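Local coordinates for protein extracellular subtilisin-like serine proteinase (Vibrio sp. PA-44, PDB 1SH7) that is the subtilase-family part of a secreted, calcium-binding, cold-adapted enzyme that probably cleaves peptide bonds inside proteins by a serine-protease mechanism, at residues S53-F57 and V58-A62; G103-S106 and G107-G111; A231-L234 and Q235-N238; T246-L249 and N250-A253; C163-S166 and P167-V170. One frame throughout, in Å; residues are numbered along the deposited sequence.

Contact 1: residues S53-F57 and V58-A62. With CA (calcium ion), chain D.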
loop_
_atom_site.group_PDB
_atom_site.type_symbol
_atom_site.label_atom_id
_atom_site.label_comp_id
_atom_site.label_asym_id
_atom_site.label_seq_id
_atom_site.Cartn_x
_atom_site.Cartn_y
_atom_site.Cartn_z
ATOM N N SER A 53 4.634 14.578 10.166
ATOM C CA SER A 53 3.340 15.029 9.708
ATOM C C SER A 53 3.469 15.686 8.312
ATOM O O SER A 53 4.483 16.306 7.981
ATOM C CB SER A 53 2.745 16.036 10.715
ATOM O OG SER A 53 2.293 15.393 11.895
ATOM N N GLY A 54 2.430 15.552 7.507
ATOM C CA GLY A 54 2.368 16.207 6.213
ATOM C C GLY A 54 1.398 17.378 6.353
ATOM O O GLY A 54 1.797 18.535 6.574
ATOM N N TYR A 55 0.112 17.057 6.223
ATOM C CA TYR A 55 -0.960 17.989 6.514
ATOM C C TYR A 55 -2.206 17.221 6.966
ATOM O O TYR A 55 -2.404 16.058 6.585
ATOM C CB TYR A 55 -1.297 18.841 5.284
ATOM C CG TYR A 55 -2.142 20.047 5.647
ATOM C CD1 TYR A 55 -1.560 21.189 6.190
ATOM C CD2 TYR A 55 -3.516 20.039 5.462
ATOM C CE1 TYR A 55 -2.336 22.297 6.567
ATOM C CE2 TYR A 55 -4.298 21.156 5.786
ATOM C CZ TYR A 55 -3.713 22.272 6.338
ATOM O OH TYR A 55 -4.523 23.350 6.696
ATOM N N ASP A 56 -3.033 17.868 7.793
ATOM C CA ASP A 56 -4.331 17.314 8.250
ATOM C C ASP A 56 -5.528 18.055 7.612
ATOM O O ASP A 56 -5.900 19.138 8.056
ATOM C CB ASP A 56 -4.369 17.400 9.790
ATOM C CG ASP A 56 -5.668 16.914 10.399
ATOM O OD1 ASP A 56 -5.718 16.804 11.670
ATOM O OD2 ASP A 56 -6.671 16.616 9.725
ATOM N N PHE A 57 -6.145 17.453 6.605
ATOM C CA PHE A 57 -7.284 18.048 5.912
ATOM C C PHE A 57 -8.642 17.795 6.562
ATOM O O PHE A 57 -9.652 18.271 6.064
ATOM C CB PHE A 57 -7.353 17.552 4.474
ATOM C CG PHE A 57 -6.252 18.082 3.627
ATOM C CD1 PHE A 57 -6.340 19.359 3.098
ATOM C CD2 PHE A 57 -5.105 17.338 3.426
ATOM C CE1 PHE A 57 -5.317 19.868 2.326
ATOM C CE2 PHE A 57 -4.057 17.836 2.675
ATOM C CZ PHE A 57 -4.155 19.103 2.124
ATOM N N VAL A 58 -8.659 16.986 7.612
ATOM C CA VAL A 58 -9.857 16.764 8.392
ATOM C C VAL A 58 -10.045 17.995 9.290
ATOM O O VAL A 58 -11.099 18.609 9.325
ATOM C CB VAL A 58 -9.737 15.448 9.245
ATOM C CG1 VAL A 58 -10.880 15.302 10.234
ATOM C CG2 VAL A 58 -9.663 14.219 8.357
ATOM N N ASP A 59 -9.008 18.386 10.007
ATOM C CA ASP A 59 -9.124 19.512 10.937
ATOM C C ASP A 59 -8.411 20.804 10.491
ATOM O O ASP A 59 -8.355 21.784 11.238
ATOM C CB ASP A 59 -8.625 19.068 12.313
ATOM C CG ASP A 59 -9.576 18.093 12.965
ATOM O OD1 ASP A 59 -10.798 18.258 12.768
ATOM O OD2 ASP A 59 -9.199 17.124 13.648
ATOM N N ASN A 60 -7.869 20.785 9.278
ATOM C CA ASN A 60 -7.060 21.886 8.750
ATOM C C ASN A 60 -6.008 22.363 9.739
ATOM O O ASN A 60 -6.042 23.482 10.228
ATOM C CB ASN A 60 -7.961 23.010 8.241
ATOM C CG ASN A 60 -8.815 22.556 7.074
ATOM O OD1 ASN A 60 -8.296 22.016 6.079
ATOM N ND2 ASN A 60 -10.131 22.683 7.217
ATOM N N ASP A 61 -5.050 21.483 10.003
ATOM C CA ASP A 61 -3.955 21.777 10.906
ATOM C C ASP A 61 -2.691 21.019 10.441
ATOM O O ASP A 61 -2.745 20.278 9.444
ATOM C CB ASP A 61 -4.365 21.529 12.371
ATOM C CG ASP A 61 -4.509 20.061 12.737
ATOM O OD1 ASP A 61 -3.566 19.261 12.507
ATOM O OD2 ASP A 61 -5.541 19.632 13.309
ATOM N N ALA A 62 -1.581 21.264 11.119
ATOM C CA ALA A 62 -0.261 20.768 10.684
ATOM C C ALA A 62 0.142 19.445 11.305
ATOM O O ALA A 62 1.249 18.958 11.053
ATOM C CB ALA A 62 0.836 21.832 10.969
HETATM CA CA CA D . -4.594 17.167 13.540
HETATM O O HOH W 1 3.161 19.294 9.085
HETATM O O HOH W 2 -6.752 16.997 14.645
HETATM O O HOH W 3 -4.672 14.831 13.969
HETATM O O HOH W 4 -3.723 17.703 15.683
#
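Asp-56 and Asp-61 meet at a calcium ion, one giving a single oxygen and the other both. Asp-56 OD1 lies 2.2 Å from the calcium, while Asp-61 OD1 and OD2 bind it as a bidentate ligand, with the two carboxylate planes turned 83° apart. Three waters and the carbonyl of Asp-63 complete the shell; one of these waters donates to Asp-59 OD2. Arg-95 serves two of the carboxylates, through a salt bridge to Asp-59 OD2 and a hydrogen bond to Asp-56 OD1. Metal and arginine together probably offset the repulsion among these acidic groups.

Hydrogen bonds hold the loop in shape. The other oxygen of Asp-56, OD2, accepts from Asp-59 N at 2.9 Å, the donor standing well above the carboxylate plane, and more weakly from Val-58 N. Across the backbone, Asp-56 N donates to Asp-61 O (2.9 Å) and Asp-61 N returns a longer bond to Asp-56 O (3.2 Å).

The Tyr-55 ring packs over the return. With CG anti to the backbone N (chi1 -165°), it places one face under Asp-61 O, 3.5 Å above its centre, and its OH reaches the backbone of Asn-60.

Asn-60 and Asp-61 both face Asp-56, a G1 beta bulge, and this tight return from edge strand 51-56 forms the second calcium site of the subtilase domain.

Contact 2: residues G103-S106 and G107-G111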
loop_
_atom_site.group_PDB
_atom_site.type_symbol
_atom_site.label_atom_id
_atom_site.label_comp_id
_atom_site.label_asym_id
_atom_site.label_seq_id
_atom_site.Cartn_x
_atom_site.Cartn_y
_atom_site.Cartn_z
ATOM N N GLY A 103 -14.429 10.219 5.922
ATOM C CA GLY A 103 -13.934 11.421 5.308
ATOM C C GLY A 103 -14.866 11.882 4.232
ATOM O O GLY A 103 -15.939 11.307 3.994
ATOM N N THR A 104 -14.446 12.951 3.584
ATOM C CA THR A 104 -15.200 13.551 2.529
ATOM C C THR A 104 -14.406 13.407 1.243
ATOM O O THR A 104 -13.177 13.325 1.264
ATOM C CB THR A 104 -15.450 15.032 2.842
ATOM O OG1 THR A 104 -14.239 15.793 2.688
ATOM C CG2 THR A 104 -15.869 15.216 4.313
ATOM N N THR A 105 -15.124 13.394 0.132
ATOM C CA THR A 105 -14.519 13.246 -1.186
ATOM C C THR A 105 -13.561 14.365 -1.448
ATOM O O THR A 105 -12.441 14.130 -1.887
ATOM C CB THR A 105 -15.604 13.201 -2.260
ATOM O OG1 THR A 105 -16.502 12.128 -1.948
ATOM C CG2 THR A 105 -15.029 12.823 -3.613
ATOM N N SER A 106 -13.974 15.584 -1.110
ATOM C CA SER A 106 -13.155 16.765 -1.345
ATOM C C SER A 106 -11.952 16.866 -0.420
ATOM O O SER A 106 -10.880 17.347 -0.821
ATOM C CB SER A 106 -14.027 18.042 -1.303
ATOM O OG SER A 106 -14.624 18.190 -0.059
ATOM N N GLY A 107 -12.079 16.388 0.811
ATOM C CA GLY A 107 -10.932 16.319 1.702
ATOM C C GLY A 107 -9.889 15.313 1.212
ATOM O O GLY A 107 -8.699 15.547 1.304
ATOM N N VAL A 108 -10.335 14.164 0.714
ATOM C CA VAL A 108 -9.435 13.189 0.105
ATOM C C VAL A 108 -8.724 13.778 -1.145
ATOM O O VAL A 108 -7.490 13.638 -1.300
ATOM C CB VAL A 108 -10.168 11.856 -0.220
ATOM C CG1 VAL A 108 -9.237 10.881 -0.890
ATOM C CG2 VAL A 108 -10.763 11.234 1.058
ATOM N N ILE A 109 -9.473 14.472 -2.001
ATOM C CA ILE A 109 -8.888 15.144 -3.157
ATOM C C ILE A 109 -7.815 16.144 -2.735
ATOM O O ILE A 109 -6.733 16.189 -3.326
ATOM C CB ILE A 109 -10.033 15.846 -4.049
ATOM C CG1 ILE A 109 -10.842 14.770 -4.750
ATOM C CG2 ILE A 109 -9.422 16.904 -5.053
ATOM C CD1 ILE A 109 -12.143 15.259 -5.329
ATOM N N SER A 110 -8.072 16.906 -1.672
ATOM C CA SER A 110 -7.105 17.878 -1.184
ATOM C C SER A 110 -5.817 17.169 -0.772
ATOM O O SER A 110 -4.718 17.671 -1.021
ATOM C CB SER A 110 -7.669 18.668 0.019
ATOM O OG SER A 110 -8.753 19.490 -0.382
ATOM N N GLY A 111 -5.955 16.012 -0.125
ATOM C CA GLY A 111 -4.808 15.221 0.275
ATOM C C GLY A 111 -4.053 14.721 -0.959
ATOM O O GLY A 111 -2.827 14.753 -0.977
#
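Thr-104 OG1 takes the N-H of Gly-107 at 2.9 Å, the capping bond that starts helix 105-118. The hydroxyl reaches it because chi1 (73°) sets OG1 between the backbone N and the carbonyl carbon of Thr-104, turned in over the first turn. Thr-104 is therefore the N-cap, and its side chain stands in for the carbonyl that an earlier helical turn would have supplied.

The regular backbone ladder follows at once. Val-108 N donates to Thr-104 O, Ile-109 N to Thr-105 O and Ser-110 N to Ser-106 O, all close to 3.0 Å. Ser-110 also lays its hydroxyl alongside the same turn, with OG 3.1 Å from Ser-106 O.

Side-chain carbons pack against the backbone carbonyls. Val-108 leans CG2 against Thr-104 O at 3.2 Å. In Ile-109, CG1 comes to 3.3 Å from Thr-105 O, and CD1 goes on to an apolar contact with the methyl CG2 of Thr-105 at 4.1 Å. Beyond the two segments, Val-108 reaches Val-96 and Leu-129 in loops, and Val-108 and Ile-109 both lie on Leu-137 of helix 135-146, where Ile-109 also meets Ala-136 and Ala-140.

Val-108 and Ile-109 thus face helix 135-146, while the Thr-104 and Ser-106 side lies at the surface. The start of the helix has a polar, capped end and an apolar side: a threonine hydroxyl satisfies one of the leading N-H groups, and the apolar side packs against helix 135-146.

Contact 3: residues A231-L234 and Q235-N238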
loop_
_atom_site.group_PDB
_atom_site.type_symbol
_atom_site.label_atom_id
_atom_site.label_comp_id
_atom_site.label_asym_id
_atom_site.label_seq_id
_atom_site.Cartn_x
_atom_site.Cartn_y
_atom_site.Cartn_z
ATOM N N ALA A 231 8.613 1.232 -2.717
ATOM C CA ALA A 231 9.695 2.011 -2.082
ATOM C C ALA A 231 11.043 1.299 -2.263
ATOM O O ALA A 231 12.074 1.923 -2.529
ATOM C CB ALA A 231 9.412 2.231 -0.611
ATOM N N LEU A 232 11.012 -0.022 -2.203
ATOM C CA LEU A 232 12.196 -0.834 -2.475
ATOM C C LEU A 232 12.646 -0.651 -3.925
ATOM O O LEU A 232 13.828 -0.481 -4.195
ATOM C CB LEU A 232 11.944 -2.324 -2.205
ATOM C CG LEU A 232 11.502 -2.791 -0.809
ATOM C CD1 LEU A 232 11.258 -4.278 -0.768
ATOM C CD2 LEU A 232 12.501 -2.410 0.265
ATOM N N TYR A 233 11.704 -0.694 -4.855
ATOM C CA TYR A 233 12.008 -0.526 -6.265
ATOM C C TYR A 233 12.525 0.888 -6.566
ATOM O O TYR A 233 13.391 1.067 -7.464
ATOM C CB TYR A 233 10.767 -0.773 -7.143
ATOM C CG TYR A 233 10.244 -2.206 -7.239
ATOM C CD1 TYR A 233 10.745 -3.226 -6.443
ATOM C CD2 TYR A 233 9.182 -2.514 -8.104
ATOM C CE1 TYR A 233 10.242 -4.538 -6.539
ATOM C CE2 TYR A 233 8.665 -3.827 -8.192
ATOM C CZ TYR A 233 9.210 -4.821 -7.411
ATOM O OH TYR A 233 8.688 -6.111 -7.481
ATOM N N LEU A 234 11.990 1.873 -5.847
ATOM C CA LEU A 234 12.402 3.261 -6.001
ATOM C C LEU A 234 13.798 3.499 -5.426
ATOM O O LEU A 234 14.561 4.363 -5.926
ATOM C CB LEU A 234 11.386 4.222 -5.387
ATOM C CG LEU A 234 10.104 4.370 -6.243
ATOM C CD1 LEU A 234 8.937 4.909 -5.428
ATOM C CD2 LEU A 234 10.435 5.271 -7.395
ATOM N N GLN A 235 14.167 2.749 -4.394
ATOM C CA GLN A 235 15.529 2.897 -3.877
ATOM C C GLN A 235 16.507 2.343 -4.920
ATOM O O GLN A 235 17.511 2.987 -5.246
ATOM C CB GLN A 235 15.752 2.241 -2.513
ATOM C CG GLN A 235 17.156 2.542 -1.972
ATOM C CD GLN A 235 17.577 1.705 -0.757
ATOM O OE1 GLN A 235 16.796 0.930 -0.221
ATOM N NE2 GLN A 235 18.832 1.882 -0.323
ATOM N N GLU A 236 16.174 1.161 -5.444
ATOM C CA GLU A 236 16.915 0.485 -6.524
ATOM C C GLU A 236 17.073 1.372 -7.776
ATOM O O GLU A 236 18.125 1.382 -8.432
ATOM C CB GLU A 236 16.193 -0.824 -6.875
ATOM C CG GLU A 236 16.803 -1.676 -7.979
ATOM C CD GLU A 236 15.884 -2.803 -8.447
ATOM O OE1 GLU A 236 16.295 -3.562 -9.356
ATOM O OE2 GLU A 236 14.742 -2.953 -7.932
ATOM N N ASN A 237 15.988 2.056 -8.127
ATOM C CA ASN A 237 15.922 2.927 -9.295
ATOM C C ASN A 237 15.112 4.185 -8.955
ATOM O O ASN A 237 13.887 4.195 -9.077
ATOM C CB ASN A 237 15.302 2.181 -10.469
ATOM C CG ASN A 237 15.469 2.919 -11.800
ATOM O OD1 ASN A 237 15.611 4.170 -11.851
ATOM N ND2 ASN A 237 15.388 2.156 -12.902
ATOM N N ASN A 238 15.809 5.235 -8.501
ATOM C CA ASN A 238 15.177 6.493 -8.105
ATOM C C ASN A 238 14.285 7.116 -9.195
ATOM O O ASN A 238 13.352 7.874 -8.884
ATOM C CB ASN A 238 16.239 7.547 -7.733
ATOM C CG ASN A 238 16.877 7.353 -6.344
ATOM O OD1 ASN A 238 17.682 8.199 -5.958
ATOM N ND2 ASN A 238 16.532 6.281 -5.599
HETATM O O HOH W 5 14.056 -3.260 -5.248
HETATM O O HOH W 6 13.666 -0.790 -9.461
#
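Asn-238 folds its side chain back over the last turn of helix 219-236, where ND2 donates to Leu-234 O at 2.8 Å. The acceptor lies almost in the plane of the amide, and the N-H...O angle of 158° makes this a fairly straight bond. CG sits anti to the carbonyl carbon and beside the backbone N (chi1 -77°), which carries the amide back toward the helix. Leu-234 O is also approached by Asn-238 CA, a CA-H...O contact of 3.1 Å, while Leu-234 CA makes a similar contact with Asn-237 O.

Here the helix stops. Asn-237 N still bonds to Tyr-233 O (2.9 Å), but Asn-237 is the first residue to leave helical angles, and the Asn-238 amide takes over the next carbonyl at this C-terminal end.

On another side of the turn, Glu-236 stretches out fully and its OE2 collects two waters. One water donates to Tyr-233 O at 2.7 Å but only weakly to OE2; the other donates to OE2 at 2.8 Å and weakly to Leu-232 O. The carboxylate also forms a salt bridge with Arg-252. Tyr-233 OH bonds to Tyr-270 O, while Gln-235 sends its OE1 to the backbone N-H groups of Asp-27 and Gly-28.

Contact 4: residues T246-L249 and N250-A253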
loop_
_atom_site.group_PDB
_atom_site.type_symbol
_atom_site.label_atom_id
_atom_site.label_comp_id
_atom_site.label_asym_id
_atom_site.label_seq_id
_atom_site.Cartn_x
_atom_site.Cartn_y
_atom_site.Cartn_z
ATOM N N THR A 246 4.774 0.506 -12.263
ATOM C CA THR A 246 3.685 -0.419 -12.551
ATOM C C THR A 246 4.182 -1.624 -13.363
ATOM O O THR A 246 3.897 -2.778 -13.012
ATOM C CB THR A 246 2.573 0.307 -13.293
ATOM O OG1 THR A 246 1.955 1.246 -12.392
ATOM C CG2 THR A 246 1.472 -0.672 -13.755
ATOM N N GLY A 247 4.933 -1.355 -14.427
ATOM C CA GLY A 247 5.481 -2.409 -15.261
ATOM C C GLY A 247 6.307 -3.419 -14.476
ATOM O O GLY A 247 6.252 -4.607 -14.737
ATOM N N LEU A 248 7.098 -2.919 -13.540
ATOM C CA LEU A 248 8.008 -3.726 -12.776
ATOM C C LEU A 248 7.258 -4.537 -11.693
ATOM O O LEU A 248 7.587 -5.694 -11.449
ATOM C CB LEU A 248 9.025 -2.792 -12.144
ATOM C CG LEU A 248 10.500 -3.089 -12.167
ATOM C CD1 LEU A 248 10.970 -3.578 -13.485
ATOM C CD2 LEU A 248 11.236 -1.800 -11.732
ATOM N N LEU A 249 6.285 -3.939 -11.021
ATOM C CA LEU A 249 5.403 -4.693 -10.118
ATOM C C LEU A 249 4.755 -5.883 -10.827
ATOM O O LEU A 249 4.651 -6.992 -10.284
ATOM C CB LEU A 249 4.308 -3.763 -9.547
ATOM C CG LEU A 249 4.764 -2.814 -8.434
ATOM C CD1 LEU A 249 3.649 -1.812 -8.114
ATOM C CD2 LEU A 249 5.254 -3.621 -7.151
ATOM N N ASN A 250 4.298 -5.645 -12.051
ATOM C CA ASN A 250 3.758 -6.687 -12.903
ATOM C C ASN A 250 4.740 -7.750 -13.351
ATOM O O ASN A 250 4.462 -8.935 -13.241
ATOM C CB ASN A 250 3.161 -6.054 -14.164
ATOM C CG ASN A 250 1.742 -5.625 -13.969
ATOM O OD1 ASN A 250 0.833 -6.461 -13.963
ATOM N ND2 ASN A 250 1.529 -4.322 -13.813
ATOM N N SER A 251 5.878 -7.337 -13.864
ATOM C CA SER A 251 6.842 -8.284 -14.435
ATOM C C SER A 251 7.543 -9.082 -13.364
ATOM O O SER A 251 7.898 -10.227 -13.616
ATOM C CB SER A 251 7.853 -7.600 -15.384
ATOM O OG SER A 251 8.544 -6.556 -14.755
ATOM N N ARG A 252 7.701 -8.524 -12.178
ATOM C CA ARG A 252 8.319 -9.235 -11.051
ATOM C C ARG A 252 7.355 -10.114 -10.227
ATOM O O ARG A 252 7.814 -10.959 -9.428
ATOM C CB ARG A 252 9.012 -8.259 -10.124
ATOM C CG ARG A 252 10.215 -7.591 -10.753
ATOM C CD ARG A 252 10.867 -6.561 -9.906
ATOM N NE ARG A 252 12.136 -6.153 -10.524
ATOM C CZ ARG A 252 12.971 -5.263 -10.020
ATOM N NH1 ARG A 252 12.679 -4.640 -8.883
ATOM N NH2 ARG A 252 14.117 -5.009 -10.660
ATOM N N ALA A 253 6.047 -9.966 -10.428
ATOM C CA ALA A 253 5.065 -10.633 -9.590
ATOM C C ALA A 253 5.129 -12.134 -9.831
ATOM O O ALA A 253 5.431 -12.586 -10.920
ATOM C CB ALA A 253 3.639 -10.148 -9.880
#
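Asn-250 grips Thr-246 O twice, through its backbone N at 3.1 Å and through its side-chain ND2 at 2.9 Å. The two donors come in differently: the backbone N-H is tilted only slightly from the carbonyl plane, whereas ND2 stands well above it, 53° out. A helical carbonyl thus accepts the usual bond and an extra one from the amide that curls back along the turn, and Thr-246 CG2 lies beside that amide. The hydroxyl of Thr-246 bonds instead to Pro-242 O.

Ser-251 N to Gly-247 O and Arg-252 N to Leu-248 O, each 2.9 Å, continue the helix.

Packing comes next. Arg-252 runs extended from CG to NE beside Leu-248, both pointing the same way, and Leu-248 CG lies over one face of the guanidinium, offset toward its rim and 3.8 Å from NE. Arg-252 CG also rests 3.3 Å from Leu-248 O. The leucine covers one face and may limit rotation of the guanidinium, which also makes a cation-pi contact with Tyr-233. Leu-249 faces Val-226 and Val-229.

These are the later turns of helix 242-252. Thr-246 and Leu-249 touch Val-174 of strand 174-179, and the Thr-246 side chain comes within about 6 Å of a bound calcium ion, near Gly-173 of the third calcium site.

Contact 5: residues C163-S166 and P167-V170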
loop_
_atom_site.group_PDB
_atom_site.type_symbol
_atom_site.label_atom_id
_atom_site.label_comp_id
_atom_site.label_asym_id
_atom_site.label_seq_id
_atom_site.Cartn_x
_atom_site.Cartn_y
_atom_site.Cartn_z
ATOM N N CYS A 163 -14.058 -2.305 -9.965
ATOM C CA CYS A 163 -14.312 -1.229 -10.928
ATOM C C CYS A 163 -15.452 -0.295 -10.519
ATOM O O CYS A 163 -15.567 0.775 -11.069
ATOM C CB CYS A 163 -14.560 -1.794 -12.348
ATOM S SG CYS A 163 -13.145 -2.667 -13.060
ATOM N N ASN A 164 -16.249 -0.677 -9.529
ATOM C CA ASN A 164 -17.364 0.159 -9.042
ATOM C C ASN A 164 -17.007 0.985 -7.806
ATOM O O ASN A 164 -17.876 1.532 -7.160
ATOM C CB ASN A 164 -18.574 -0.743 -8.775
ATOM C CG ASN A 164 -19.064 -1.420 -10.047
ATOM O OD1 ASN A 164 -18.951 -0.850 -11.137
ATOM N ND2 ASN A 164 -19.567 -2.644 -9.927
ATOM N N THR A 165 -15.704 1.050 -7.490
ATOM C CA THR A 165 -15.141 1.732 -6.318
ATOM C C THR A 165 -14.145 2.779 -6.807
ATOM O O THR A 165 -13.364 2.494 -7.724
ATOM C CB THR A 165 -14.397 0.708 -5.415
ATOM O OG1 THR A 165 -15.357 0.010 -4.634
ATOM C CG2 THR A 165 -13.480 1.403 -4.373
ATOM N N SER A 166 -14.193 3.990 -6.241
ATOM C CA SER A 166 -13.145 5.026 -6.460
ATOM C C SER A 166 -12.359 5.157 -5.146
ATOM O O SER A 166 -12.966 5.123 -4.106
ATOM C CB SER A 166 -13.784 6.398 -6.775
ATOM O OG SER A 166 -14.236 6.493 -8.108
ATOM N N PRO A 167 -11.048 5.377 -5.174
ATOM C CA PRO A 167 -10.256 5.478 -6.409
ATOM C C PRO A 167 -9.802 4.156 -7.030
ATOM O O PRO A 167 -9.124 4.240 -8.023
ATOM C CB PRO A 167 -9.013 6.236 -5.945
ATOM C CG PRO A 167 -8.813 5.768 -4.561
ATOM C CD PRO A 167 -10.232 5.677 -3.982
ATOM N N ALA A 168 -10.145 2.995 -6.487
ATOM C CA ALA A 168 -9.663 1.694 -7.028
ATOM C C ALA A 168 -9.714 1.540 -8.542
ATOM O O ALA A 168 -8.843 0.896 -9.163
ATOM C CB ALA A 168 -10.451 0.552 -6.413
ATOM N N ARG A 169 -10.765 2.071 -9.142
ATOM C CA ARG A 169 -10.994 1.839 -10.551
ATOM C C ARG A 169 -10.102 2.672 -11.477
ATOM O O ARG A 169 -10.047 2.388 -12.663
ATOM C CB ARG A 169 -12.463 2.046 -10.881
ATOM C CG ARG A 169 -12.939 3.488 -10.802
ATOM C CD ARG A 169 -14.396 3.582 -11.105
ATOM N NE ARG A 169 -14.829 4.948 -11.266
ATOM C CZ ARG A 169 -15.520 5.402 -12.293
ATOM N NH1 ARG A 169 -15.858 4.597 -13.310
ATOM N NH2 ARG A 169 -15.891 6.678 -12.293
ATOM N N VAL A 170 -9.385 3.668 -10.948
ATOM C CA VAL A 170 -8.502 4.518 -11.797
ATOM C C VAL A 170 -7.484 3.656 -12.526
ATOM O O VAL A 170 -6.602 3.058 -11.876
ATOM C CB VAL A 170 -7.767 5.576 -10.960
ATOM C CG1 VAL A 170 -6.674 6.290 -11.783
ATOM C CG2 VAL A 170 -8.738 6.612 -10.420
#
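Pro-167 to Val-170 form a type I beta turn, closed by Val-170 N to Pro-167 O at 3.0 Å and entered through a cis peptide bond between Ser-166 and Pro-167, which a further bond from Arg-169 N to Thr-165 O (3.0 Å) spans. The cis bond doubles the chain back sharply, bringing the two halves of the loop together.

Arg-169 carries most of the side-chain contact. Its CG is set between the backbone N and the carbonyl carbon (chi1 70°), and from there the chain runs extended to NE across the loop. CB and CG lie against Thr-165 O, both at 3.3 Å, and CD comes to 3.0 Å from Cys-163 O, so two carbonyls line the aliphatic part. At the far end, Ser-166 OG sits at the edge of the guanidinium, near its plane and 3.6 Å from NE. Both groups look to the same partner: Asp-138 forms a salt bridge with Arg-169 NE and a hydrogen bond with Ser-166 OG. Thr-165 CG2 meets Ala-168 CB at 3.7 Å.

The loop joins strand 150-154 to strand 174-179. Cys-163 holds one end through its disulfide to Cys-194, Pro-167 packs on Leu-137 and Val-141 of helix 135-146, and Ala-168 O accepts from Thr-175 OG1 at the start of the next strand.

From the N terminus, contact 1 closes the calcium-binding return after edge strand 51-56, and contact 2 opens helix 105-118. They touch where the Phe-57 ring lies on Ser-110 and Gly-111. Contact 5 comes next in sequence, shaping the loop between strands 150-154 and 174-179; it stands close to contact 2, about 6 Å between nearest atoms, and both meet helix 135-146. Contacts 3 and 4 lie in the later turns of the successive helices 219-236 and 242-252 and join directly, through the Glu-236 to Arg-252 salt bridge and Tyr-233 against Leu-249. All five follow in series; none nests or crosses. Contacts 1 and 4 lie on opposite sides of the chain's centre.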